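Long-range contacts in hypoxanthine-guanine phosphoribosyltransferase (Thermus thermophilus, PDB 3ACC), which probably catalyses the salvage of hypoxanthine and guanine to IMP and GMP, transferring a phosphoribosyl group from 5-phospho-alpha-D-ribose 1-diphosphate with magnesium as cofactor: residues L132-R137 with I151-V156; N46-F51 with I99-I104; D33-T38 with I59-T64; I68-Y73 with G108-Y113. One frame throughout, in Å; residues are numbered along the deposited sequence.

Contact 1 of 4, residues L132-R137 with I151-V156; sequences LSKPSR and IEDAYV. With 5GP (guanosine-5'-monophosphate), chain B.
K134 reaches across to A154, and its ammonium group is the hub of this contact. NZ donates to A154 O at 3.3 Å, approaching from above the carbonyl plane, 42° out of it. The same NZ bonds GMP N7 at 3.0 Å and GMP O6 equally closely, while water 1 is a fourth acceptor, so the Hoogsteen edge of guanine is read by one tightly surrounded group. Water 1 in turn donates to D153 OD1 at 2.6 Å, tying in a carboxylate that lies too far from NZ for a salt bridge. The lysine chain runs straight from its backbone and bends at chi3 (-66°), which turns NZ to the base. Its CG rests on I151 CG1, 3.5 Å away, and CD passes the A154 peptide. V156 completes the reading of the base: its N donates to GMP O6, and its O accepts from GMP N1 at 2.7 Å and weakly from GMP N2. Y155 offers a ring face, with GMP N1 3.5 Å above the plane over its centre. Further out, I151 N donates to S133 O at 2.9 Å in an almost straight bond (174°), and water 2 bridges S136 N and I151 O. R137 passes the D153 carboxylate at a slant, CG and CD close to OD1, but its guanidinium does not point an N-H there; its NH2 makes a salt bridge with D106. Lysine side chain, valine backbone and aromatic face together form the purine-recognition pocket characteristic of hypoxanthine-guanine phosphoribosyltransferases.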
# COMPACT_ATOMS: atom_id res chain seq x y z
N LEU A 132 10.76 -11.10 -2.11
CA LEU A 132 11.71 -12.09 -1.61
C LEU A 132 11.29 -13.54 -1.79
O LEU A 132 10.11 -13.85 -1.99
CB LEU A 132 11.94 -11.84 -0.12
CG LEU A 132 12.38 -10.43 0.29
CD1 LEU A 132 12.23 -10.27 1.80
CD2 LEU A 132 13.81 -10.19 -0.16
N SER A 133 12.27 -14.44 -1.70
CA SER A 133 12.04 -15.87 -1.82
C SER A 133 13.09 -16.68 -1.05
O SER A 133 14.29 -16.42 -1.15
CB SER A 133 12.03 -16.30 -3.29
OG SER A 133 11.80 -17.69 -3.41
N LYS A 134 12.62 -17.64 -0.25
CA LYS A 134 13.50 -18.51 0.53
C LYS A 134 13.32 -19.93 -0.03
O LYS A 134 12.70 -20.78 0.59
CB LYS A 134 13.11 -18.46 2.02
CG LYS A 134 13.26 -17.07 2.64
CD LYS A 134 12.82 -17.02 4.11
CE LYS A 134 11.32 -17.25 4.28
NZ LYS A 134 10.89 -17.09 5.69
N PRO A 135 13.88 -20.19 -1.22
CA PRO A 135 13.79 -21.50 -1.88
C PRO A 135 14.21 -22.74 -1.10
O PRO A 135 13.77 -23.85 -1.42
CB PRO A 135 14.60 -21.30 -3.16
CG PRO A 135 15.65 -20.33 -2.73
CD PRO A 135 14.86 -19.33 -1.91
N SER A 136 15.03 -22.58 -0.06
CA SER A 136 15.45 -23.74 0.72
C SER A 136 14.28 -24.26 1.53
O SER A 136 14.30 -25.39 2.01
CB SER A 136 16.62 -23.38 1.65
OG SER A 136 16.28 -22.38 2.59
N ARG A 137 13.26 -23.42 1.67
CA ARG A 137 12.06 -23.75 2.43
C ARG A 137 10.91 -24.20 1.53
O ARG A 137 9.86 -24.61 2.01
CB ARG A 137 11.62 -22.52 3.23
CG ARG A 137 12.55 -22.14 4.38
CD ARG A 137 12.03 -22.72 5.68
NE ARG A 137 10.67 -22.26 5.95
CZ ARG A 137 9.90 -22.68 6.95
NH1 ARG A 137 10.37 -23.59 7.80
NH2 ARG A 137 8.68 -22.20 7.10
N ILE A 151 16.87 -15.21 -0.90
CA ILE A 151 17.61 -15.17 0.36
C ILE A 151 17.68 -16.52 1.08
O ILE A 151 16.96 -17.46 0.75
CB ILE A 151 16.98 -14.17 1.35
CG1 ILE A 151 15.53 -14.59 1.64
CG2 ILE A 151 17.02 -12.74 0.76
CD1 ILE A 151 14.82 -13.73 2.66
N GLU A 152 18.57 -16.59 2.06
CA GLU A 152 18.72 -17.80 2.86
C GLU A 152 17.52 -17.89 3.79
O GLU A 152 16.74 -16.94 3.91
CB GLU A 152 20.01 -17.76 3.68
CG GLU A 152 20.09 -16.61 4.67
CD GLU A 152 21.32 -16.70 5.56
OE1 GLU A 152 21.37 -17.59 6.44
OE2 GLU A 152 22.24 -15.87 5.38
N ASP A 153 17.38 -19.03 4.46
CA ASP A 153 16.28 -19.22 5.39
C ASP A 153 16.43 -18.36 6.64
O ASP A 153 17.39 -18.52 7.40
CB ASP A 153 16.17 -20.69 5.76
CG ASP A 153 15.06 -20.96 6.75
OD1 ASP A 153 14.09 -20.17 6.77
OD2 ASP A 153 15.15 -21.96 7.49
N ALA A 154 15.49 -17.45 6.85
CA ALA A 154 15.50 -16.57 8.01
C ALA A 154 14.18 -15.83 8.10
O ALA A 154 13.50 -15.66 7.10
CB ALA A 154 16.65 -15.57 7.90
N TYR A 155 13.80 -15.41 9.30
CA TYR A 155 12.56 -14.67 9.44
C TYR A 155 12.88 -13.19 9.30
O TYR A 155 13.48 -12.58 10.19
CB TYR A 155 11.87 -14.93 10.78
CG TYR A 155 10.49 -14.31 10.85
CD1 TYR A 155 10.32 -12.97 11.19
CD2 TYR A 155 9.36 -15.05 10.53
CE1 TYR A 155 9.05 -12.38 11.21
CE2 TYR A 155 8.09 -14.48 10.54
CZ TYR A 155 7.94 -13.14 10.89
OH TYR A 155 6.69 -12.57 10.88
N VAL A 156 12.49 -12.63 8.16
CA VAL A 156 12.74 -11.23 7.86
C VAL A 156 11.54 -10.37 8.23
O VAL A 156 10.46 -10.88 8.53
CB VAL A 156 13.06 -11.04 6.36
CG1 VAL A 156 14.25 -11.91 5.97
CG2 VAL A 156 11.84 -11.41 5.52
P 5GP B . 4.28 -19.44 2.39
O1P 5GP B . 4.87 -20.52 3.21
O2P 5GP B . 2.77 -19.82 2.04
O3P 5GP B . 5.11 -19.28 1.02
O5' 5GP B . 4.38 -18.06 3.23
C5' 5GP B . 3.32 -17.20 2.83
C4' 5GP B . 3.28 -15.97 3.73
O4' 5GP B . 3.99 -16.23 4.99
C3' 5GP B . 4.03 -14.79 3.09
O3' 5GP B . 3.19 -14.10 2.16
C2' 5GP B . 4.36 -13.93 4.31
O2' 5GP B . 3.26 -13.09 4.68
C1' 5GP B . 4.65 -14.99 5.40
N9 5GP B . 6.10 -15.13 5.60
C8 5GP B . 6.92 -16.15 5.18
N7 5GP B . 8.15 -15.91 5.55
C5 5GP B . 8.20 -14.74 6.22
C6 5GP B . 9.23 -13.97 6.85
O6 5GP B . 10.39 -14.35 6.85
N1 5GP B . 8.89 -12.78 7.46
C2 5GP B . 7.58 -12.35 7.46
N2 5GP B . 7.25 -11.16 8.07
N3 5GP B . 6.62 -13.05 6.88
C4 5GP B . 6.88 -14.23 6.26
O HOH W 1 11.90 -18.98 7.63
O HOH W 2 16.46 -20.14 0.96

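Contact 2 of 4, residues N46-F51 with I99-I104; sequences NGAFIF and IVVEDI. With 5GP (guanosine-5'-monophosphate), chain B.
The acidic pair E102-D103, at the corner that follows strand 97-102, is part of the PRPP motif of type I phosphoribosyltransferases; the end of this strand packs against the loop and first turn of helix 49-56, A48 and G47 lying against D103 and F51 against V101. The methyl of A48 fits into the backbone where the strand turns its corner, its CB 3.6 Å from both V101 O and D103 N. G47 comes just as near to the D103 carboxylate, CA to OD2 being 3.6 Å, and a side chain on that glycine would collide with OD2. F51 brings the CD2 and CE2 atoms of its ring to the strand: CD2 meets V101 CG1 at 3.6 Å and E102 O at 3.3 Å, both at an oblique angle to the ring. With CG anti to the backbone N (chi1 175°), the phenylalanine extends toward V101, and V23 and L26 of helix 16-33 also touch it. In this family the loop after the first core strand often carries a cis peptide and takes part in binding pyrophosphate; the peptide before N46 is indeed cis. At the corner itself, D103 holds the ribose: OD1 accepts from GMP O3' at 2.7 Å and OD2 from GMP O2' at 3.1 Å, one carboxylate oxygen for each hydroxyl. Two backbone N-H groups position the acids. I104 N donates to D103 OD1 from above the carboxylate plane, 48° out of it, and D103 N donates to E102 OE2 on its anti side. F49, turned from the strand, meets F67 of the second subunit edge-to-face.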
# COMPACT_ATOMS: atom_id res chain seq x y z
N ASN A 46 -1.19 -8.39 4.01
CA ASN A 46 -0.81 -7.00 4.21
C ASN A 46 0.66 -6.73 3.86
O ASN A 46 1.03 -5.60 3.53
CB ASN A 46 -1.02 -6.61 5.67
CG ASN A 46 -2.49 -6.56 6.06
OD1 ASN A 46 -2.82 -6.43 7.24
ND2 ASN A 46 -3.37 -6.66 5.08
N GLY A 47 1.48 -7.76 3.95
CA GLY A 47 2.91 -7.62 3.71
C GLY A 47 3.45 -7.01 2.43
O GLY A 47 4.54 -6.44 2.44
N ALA A 48 2.71 -7.11 1.33
CA ALA A 48 3.21 -6.59 0.06
C ALA A 48 2.78 -5.18 -0.34
O ALA A 48 3.14 -4.72 -1.42
CB ALA A 48 2.84 -7.55 -1.07
N PHE A 49 2.04 -4.49 0.53
CA PHE A 49 1.55 -3.16 0.17
C PHE A 49 2.61 -2.08 -0.09
O PHE A 49 2.36 -1.15 -0.85
CB PHE A 49 0.52 -2.67 1.20
CG PHE A 49 1.10 -1.89 2.34
CD1 PHE A 49 1.09 -0.50 2.32
CD2 PHE A 49 1.63 -2.53 3.45
CE1 PHE A 49 1.59 0.24 3.39
CE2 PHE A 49 2.12 -1.81 4.53
CZ PHE A 49 2.10 -0.42 4.50
N ILE A 50 3.79 -2.19 0.54
CA ILE A 50 4.83 -1.20 0.30
C ILE A 50 5.55 -1.57 -0.99
O ILE A 50 5.85 -0.71 -1.82
CB ILE A 50 5.84 -1.12 1.47
CG1 ILE A 50 5.12 -0.60 2.73
CG2 ILE A 50 7.00 -0.19 1.10
CD1 ILE A 50 6.04 -0.28 3.90
N PHE A 51 5.82 -2.86 -1.17
CA PHE A 51 6.46 -3.33 -2.39
C PHE A 51 5.55 -2.92 -3.56
O PHE A 51 6.02 -2.41 -4.58
CB PHE A 51 6.62 -4.86 -2.33
CG PHE A 51 7.16 -5.47 -3.61
CD1 PHE A 51 8.23 -4.89 -4.28
CD2 PHE A 51 6.61 -6.65 -4.10
CE1 PHE A 51 8.75 -5.49 -5.43
CE2 PHE A 51 7.13 -7.26 -5.25
CZ PHE A 51 8.20 -6.67 -5.91
N ILE A 99 -0.98 -9.89 -12.74
CA ILE A 99 0.32 -9.93 -12.11
C ILE A 99 0.11 -9.92 -10.60
O ILE A 99 -0.37 -8.93 -10.05
CB ILE A 99 1.20 -8.71 -12.46
CG1 ILE A 99 1.49 -8.68 -13.96
CG2 ILE A 99 2.51 -8.78 -11.65
CD1 ILE A 99 2.32 -7.49 -14.38
N VAL A 100 0.46 -11.02 -9.95
CA VAL A 100 0.32 -11.13 -8.51
C VAL A 100 1.52 -10.45 -7.85
O VAL A 100 2.67 -10.66 -8.27
CB VAL A 100 0.28 -12.61 -8.06
CG1 VAL A 100 0.24 -12.71 -6.54
CG2 VAL A 100 -0.93 -13.30 -8.67
N VAL A 101 1.26 -9.62 -6.85
CA VAL A 101 2.34 -8.93 -6.14
C VAL A 101 2.38 -9.47 -4.72
O VAL A 101 1.47 -9.24 -3.92
CB VAL A 101 2.15 -7.40 -6.14
CG1 VAL A 101 3.31 -6.72 -5.41
CG2 VAL A 101 2.07 -6.91 -7.58
N GLU A 102 3.44 -10.20 -4.42
CA GLU A 102 3.62 -10.84 -3.13
C GLU A 102 4.81 -10.27 -2.35
O GLU A 102 5.71 -9.65 -2.94
CB GLU A 102 3.83 -12.34 -3.36
CG GLU A 102 3.85 -13.15 -2.11
CD GLU A 102 2.50 -13.18 -1.44
OE1 GLU A 102 1.62 -13.91 -1.92
OE2 GLU A 102 2.33 -12.46 -0.44
N ASP A 103 4.83 -10.49 -1.04
CA ASP A 103 5.95 -10.00 -0.23
C ASP A 103 7.11 -10.99 -0.25
O ASP A 103 8.22 -10.66 -0.68
CB ASP A 103 5.50 -9.72 1.22
CG ASP A 103 4.78 -10.88 1.87
OD1 ASP A 103 4.53 -11.91 1.20
OD2 ASP A 103 4.45 -10.77 3.07
N ILE A 104 6.87 -12.21 0.21
CA ILE A 104 7.92 -13.21 0.23
C ILE A 104 7.35 -14.61 0.07
O ILE A 104 6.29 -14.92 0.61
CB ILE A 104 8.73 -13.12 1.54
CG1 ILE A 104 9.79 -14.23 1.59
CG2 ILE A 104 7.80 -13.19 2.75
CD1 ILE A 104 10.79 -14.05 2.72
P 5GP B . 4.28 -19.44 2.39
O1P 5GP B . 4.87 -20.52 3.21
O2P 5GP B . 2.77 -19.82 2.04
O3P 5GP B . 5.11 -19.28 1.02
O5' 5GP B . 4.38 -18.06 3.23
C5' 5GP B . 3.32 -17.20 2.83
C4' 5GP B . 3.28 -15.97 3.73
O4' 5GP B . 3.99 -16.23 4.99
C3' 5GP B . 4.03 -14.79 3.09
O3' 5GP B . 3.19 -14.10 2.16
C2' 5GP B . 4.36 -13.93 4.31
O2' 5GP B . 3.26 -13.09 4.68
C1' 5GP B . 4.65 -14.99 5.40
N9 5GP B . 6.10 -15.13 5.60
C8 5GP B . 6.92 -16.15 5.18
N7 5GP B . 8.15 -15.91 5.55
C5 5GP B . 8.20 -14.74 6.22
C6 5GP B . 9.23 -13.97 6.85
O6 5GP B . 10.39 -14.35 6.85
N1 5GP B . 8.89 -12.78 7.46
C2 5GP B . 7.58 -12.35 7.46
N2 5GP B . 7.25 -11.16 8.07
N3 5GP B . 6.62 -13.05 6.88
C4 5GP B . 6.88 -14.23 6.26

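Contact 3 of 4, residues D33-T38 with I59-T64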
# COMPACT_ATOMS: atom_id res chain seq x y z
N ASP A 33 8.15 -6.16 -20.74
CA ASP A 33 7.42 -7.39 -21.07
C ASP A 33 5.95 -7.19 -21.41
O ASP A 33 5.40 -7.89 -22.26
CB ASP A 33 7.52 -8.40 -19.93
CG ASP A 33 8.93 -8.85 -19.67
OD1 ASP A 33 9.80 -8.61 -20.53
OD2 ASP A 33 9.17 -9.47 -18.61
N TYR A 34 5.31 -6.23 -20.74
CA TYR A 34 3.88 -5.97 -20.95
C TYR A 34 3.56 -4.81 -21.87
O TYR A 34 2.43 -4.31 -21.88
CB TYR A 34 3.20 -5.74 -19.60
CG TYR A 34 3.02 -7.01 -18.80
CD1 TYR A 34 1.80 -7.68 -18.78
CD2 TYR A 34 4.10 -7.57 -18.11
CE1 TYR A 34 1.66 -8.88 -18.09
CE2 TYR A 34 3.97 -8.77 -17.41
CZ TYR A 34 2.74 -9.42 -17.41
OH TYR A 34 2.61 -10.61 -16.74
N GLN A 35 4.54 -4.39 -22.66
CA GLN A 35 4.33 -3.28 -23.58
C GLN A 35 3.14 -3.64 -24.47
O GLN A 35 2.99 -4.78 -24.89
CB GLN A 35 5.59 -3.05 -24.42
CG GLN A 35 5.74 -1.62 -24.92
CD GLN A 35 5.79 -0.61 -23.78
OE1 GLN A 35 6.69 -0.65 -22.94
NE2 GLN A 35 4.82 0.30 -23.75
N GLY A 36 2.30 -2.65 -24.74
CA GLY A 36 1.13 -2.88 -25.57
C GLY A 36 -0.01 -3.55 -24.84
O GLY A 36 -1.04 -3.87 -25.44
N LYS A 37 0.16 -3.78 -23.54
CA LYS A 37 -0.89 -4.42 -22.75
C LYS A 37 -1.32 -3.61 -21.54
O LYS A 37 -0.70 -2.60 -21.21
CB LYS A 37 -0.45 -5.83 -22.34
CG LYS A 37 -0.18 -6.72 -23.54
CD LYS A 37 -0.04 -8.17 -23.17
CE LYS A 37 0.13 -9.02 -24.42
NZ LYS A 37 0.15 -10.47 -24.12
N THR A 38 -2.38 -4.06 -20.88
CA THR A 38 -2.92 -3.38 -19.71
C THR A 38 -3.02 -4.36 -18.54
O THR A 38 -4.07 -4.94 -18.30
CB THR A 38 -4.33 -2.82 -20.01
OG1 THR A 38 -4.26 -1.95 -21.14
CG2 THR A 38 -4.88 -2.05 -18.83
N ILE A 59 6.29 1.36 -13.18
CA ILE A 59 5.74 0.68 -14.34
C ILE A 59 4.93 1.68 -15.16
O ILE A 59 3.74 1.89 -14.92
CB ILE A 59 4.79 -0.47 -13.94
CG1 ILE A 59 5.55 -1.51 -13.11
CG2 ILE A 59 4.22 -1.13 -15.19
CD1 ILE A 59 4.67 -2.64 -12.60
N PRO A 60 5.58 2.33 -16.15
CA PRO A 60 4.98 3.33 -17.04
C PRO A 60 3.98 2.75 -18.04
O PRO A 60 4.16 2.90 -19.25
CB PRO A 60 6.20 3.93 -17.76
CG PRO A 60 7.34 3.67 -16.82
CD PRO A 60 7.04 2.27 -16.35
N LEU A 61 2.94 2.10 -17.54
CA LEU A 61 1.91 1.51 -18.40
C LEU A 61 0.52 1.74 -17.83
O LEU A 61 0.36 1.99 -16.64
CB LEU A 61 2.10 -0.01 -18.50
CG LEU A 61 3.29 -0.65 -19.21
CD1 LEU A 61 3.21 -2.16 -19.03
CD2 LEU A 61 3.28 -0.28 -20.69
N PRO A 62 -0.51 1.68 -18.69
CA PRO A 62 -1.87 1.88 -18.17
C PRO A 62 -2.18 0.55 -17.48
O PRO A 62 -2.00 -0.52 -18.06
CB PRO A 62 -2.69 2.09 -19.43
CG PRO A 62 -1.99 1.20 -20.44
CD PRO A 62 -0.52 1.49 -20.15
N LEU A 63 -2.62 0.61 -16.23
CA LEU A 63 -2.91 -0.62 -15.50
C LEU A 63 -3.93 -0.40 -14.41
O LEU A 63 -4.26 0.74 -14.06
CB LEU A 63 -1.62 -1.19 -14.91
CG LEU A 63 -0.82 -0.29 -13.96
CD1 LEU A 63 -1.38 -0.41 -12.54
CD2 LEU A 63 0.65 -0.71 -13.97
N THR A 64 -4.46 -1.50 -13.88
CA THR A 64 -5.43 -1.45 -12.80
C THR A 64 -4.91 -2.31 -11.67
O THR A 64 -3.95 -3.07 -11.84
CB THR A 64 -6.81 -2.01 -13.23
OG1 THR A 64 -6.66 -3.38 -13.62
CG2 THR A 64 -7.38 -1.21 -14.39
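Apolar packing between Y34 and L61 centres on the leucine. L61 is buried and sends its two methyls to different partners: CD1 lies 3.6 Å from Y34 CB and almost as near to the backbone oxygen of that tyrosine, while CD2 meets the side chain of Q35, which bends at chi2 (59°) to bring the end of its chain near CD2, crossing the leucine at an angle. The Y34 ring itself leads off toward D97 and I99 of strand 97-102. A second kind of contact, CH...O and van der Waals, gathers round P62 O. T38 CA approaches that oxygen at 3.4 Å with 145° at the hydrogen, and T38 CG2 lies equally close, so two carbons of one residue lean on the same carbonyl. T38 OG1 stands 3.9 Å from P62 CG, the two side chains crossing at about a right angle. A serine in place of T38 lacks CG2, and a gap would probably open over P62 O and the backbone of L63. These are the loops that precede strands 40-45 and 64-69, neighbours in the parallel sheet of the phosphoribosyltransferase fold, at the N-terminal ends of the strands, far from the nucleotide. No hydrogen bond joins the two segments directly; T64 pairs with P39 and L41 as the strands begin. K37 N donates to Y34 O at 2.9 Å, closing a type II turn in which G36 takes the positive phi (79°), and L61 N bonds I59 O across an inverse gamma turn centred on P60. L61 O accepts from N169 ND2 of the second subunit, whose F166 also packs on T38.

Contact 4 of 4, residues I68-Y73 with G108-Y113; sequences IAISSY and GLTLSY. With 5GP (guanosine-5'-monophosphate), chain B.
I70 and T110 form the close-fitting part of this contact, their CG2 methyls 3.5 Å apart as the two side chains slide past one another in opposite directions. The threonine works on two fronts. With CG2 anti to the backbone N and OG1 beside it (chi1 -61°), the methyl faces I70 while OG1 donates to GMP O2P at 2.7 Å; T110 N grips the same oxygen at 2.8 Å, and G108 N holds O3P. A valine at T110 would probably leave O2P with one bond fewer and the phosphate less firmly held. The solvent side is looser. S72 and Y73 are poorly ordered, and residues 74-84, next in the chain, are not modelled, consistent with the mobile loop that covers the active site in relatives. There L109 CD1 lies over one face of the Y73 ring, a CH-pi contact 3.8 Å from the centroid and 19° off the normal, and also touches S72 OG at 3.4 Å. Y113 brings CE2 to 3.6 Å from Y73 N. The contact thus sets the chain leaving strand 64-69, at one border of the parallel sheet, against the N-terminal end of helix 109-120, whose N-cap is G108.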
# COMPACT_ATOMS: atom_id res chain seq x y z
N ILE A 68 -6.13 -8.21 -2.05
CA ILE A 68 -6.78 -9.35 -1.41
C ILE A 68 -5.96 -9.87 -0.24
O ILE A 68 -4.76 -9.60 -0.14
CB ILE A 68 -7.03 -10.51 -2.42
CG1 ILE A 68 -5.73 -11.29 -2.68
CG2 ILE A 68 -7.59 -9.95 -3.71
CD1 ILE A 68 -4.63 -10.48 -3.28
N ALA A 69 -6.62 -10.59 0.66
CA ALA A 69 -5.96 -11.15 1.83
C ALA A 69 -6.16 -12.67 1.80
O ALA A 69 -7.23 -13.15 1.43
CB ALA A 69 -6.57 -10.57 3.09
N ILE A 70 -5.12 -13.41 2.17
CA ILE A 70 -5.20 -14.87 2.17
C ILE A 70 -4.28 -15.48 3.24
O ILE A 70 -3.22 -14.93 3.55
CB ILE A 70 -4.82 -15.45 0.78
CG1 ILE A 70 -4.97 -16.97 0.79
CG2 ILE A 70 -3.40 -15.05 0.42
CD1 ILE A 70 -4.68 -17.62 -0.54
N SER A 71 -4.70 -16.61 3.79
CA SER A 71 -3.92 -17.30 4.82
C SER A 71 -3.65 -18.75 4.45
O SER A 71 -4.43 -19.37 3.72
CB SER A 71 -4.65 -17.24 6.16
OG SER A 71 -4.84 -15.89 6.57
N SER A 72 -2.55 -19.30 4.96
CA SER A 72 -2.17 -20.68 4.67
C SER A 72 -3.26 -21.68 5.06
O SER A 72 -3.85 -21.58 6.14
CB SER A 72 -0.87 -21.02 5.40
OG SER A 72 -0.40 -22.31 5.03
N TYR A 73 -3.51 -22.63 4.17
CA TYR A 73 -4.52 -23.67 4.37
C TYR A 73 -5.93 -23.08 4.30
O TYR A 73 -6.55 -23.07 3.24
CB TYR A 73 -4.33 -24.37 5.72
CG TYR A 73 -2.98 -25.05 5.87
CD1 TYR A 73 -1.89 -24.38 6.42
CD2 TYR A 73 -2.80 -26.37 5.46
CE1 TYR A 73 -0.65 -25.00 6.56
CE2 TYR A 73 -1.56 -27.01 5.59
CZ TYR A 73 -0.50 -26.31 6.15
OH TYR A 73 0.72 -26.94 6.28
N GLY A 108 5.70 -21.72 -0.17
CA GLY A 108 5.04 -21.62 -1.46
C GLY A 108 3.58 -22.04 -1.43
O GLY A 108 2.86 -21.91 -2.43
N LEU A 109 3.13 -22.54 -0.28
CA LEU A 109 1.75 -23.00 -0.11
C LEU A 109 0.72 -21.92 -0.43
O LEU A 109 -0.16 -22.12 -1.26
CB LEU A 109 1.53 -23.49 1.32
CG LEU A 109 0.80 -24.82 1.54
CD1 LEU A 109 0.37 -24.92 3.00
CD2 LEU A 109 -0.41 -24.91 0.64
N THR A 110 0.84 -20.77 0.24
CA THR A 110 -0.10 -19.67 0.03
C THR A 110 -0.19 -19.25 -1.43
O THR A 110 -1.29 -19.14 -1.98
CB THR A 110 0.29 -18.44 0.88
OG1 THR A 110 0.26 -18.79 2.27
CG2 THR A 110 -0.69 -17.31 0.63
N LEU A 111 0.95 -19.01 -2.07
CA LEU A 111 0.96 -18.61 -3.47
C LEU A 111 0.35 -19.69 -4.35
O LEU A 111 -0.31 -19.39 -5.34
CB LEU A 111 2.38 -18.30 -3.93
CG LEU A 111 2.51 -17.86 -5.39
CD1 LEU A 111 1.61 -16.65 -5.66
CD2 LEU A 111 3.97 -17.51 -5.68
N SER A 112 0.56 -20.95 -3.98
CA SER A 112 0.02 -22.07 -4.75
C SER A 112 -1.51 -22.03 -4.74
O SER A 112 -2.14 -22.23 -5.78
CB SER A 112 0.49 -23.40 -4.17
OG SER A 112 0.01 -24.48 -4.95
N TYR A 113 -2.09 -21.80 -3.57
CA TYR A 113 -3.54 -21.73 -3.45
C TYR A 113 -4.09 -20.55 -4.24
O TYR A 113 -5.07 -20.68 -4.96
CB TYR A 113 -3.97 -21.58 -1.98
CG TYR A 113 -3.93 -22.86 -1.18
CD1 TYR A 113 -4.43 -24.06 -1.70
CD2 TYR A 113 -3.43 -22.87 0.13
CE1 TYR A 113 -4.45 -25.23 -0.94
CE2 TYR A 113 -3.44 -24.03 0.90
CZ TYR A 113 -3.95 -25.21 0.36
OH TYR A 113 -3.97 -26.36 1.12
P 5GP B . 4.28 -19.44 2.39
O1P 5GP B . 4.87 -20.52 3.21
O2P 5GP B . 2.77 -19.82 2.04
O3P 5GP B . 5.11 -19.28 1.02
O5' 5GP B . 4.38 -18.06 3.23
C5' 5GP B . 3.32 -17.20 2.83
C4' 5GP B . 3.28 -15.97 3.73
O4' 5GP B . 3.99 -16.23 4.99
C3' 5GP B . 4.03 -14.79 3.09
O3' 5GP B . 3.19 -14.10 2.16
C2' 5GP B . 4.36 -13.93 4.31
O2' 5GP B . 3.26 -13.09 4.68
C1' 5GP B . 4.65 -14.99 5.40
N9 5GP B . 6.10 -15.13 5.60
C8 5GP B . 6.92 -16.15 5.18
N7 5GP B . 8.15 -15.91 5.55
C5 5GP B . 8.20 -14.74 6.22
C6 5GP B . 9.23 -13.97 6.85
O6 5GP B . 10.39 -14.35 6.85
N1 5GP B . 8.89 -12.78 7.46
C2 5GP B . 7.58 -12.35 7.46
N2 5GP B . 7.25 -11.16 8.07
N3 5GP B . 6.62 -13.05 6.88
C4 5GP B . 6.88 -14.23 6.26

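Contacts 1, 2 and 4 meet at one nucleotide, while contact 3 lies apart from it. The centre of contact 2 is near the middle of the chain, about 12 Å from that of contact 4 and 16 Å from that of contact 1; all three reach the same parallel sheet and share GMP, contact 2 taking the ribose, contact 4 the phosphate and contact 1 the base. Contact 3 lies about 30 Å from contact 1, centre to centre, on the opposite side of the chain's centre. Along the sequence contact 2 alternates with contacts 3 and 4, whereas contact 1 closes last. The second subunit touches contact 2 through segment 46-51, contact 3 through both loops and contact 4 at A69.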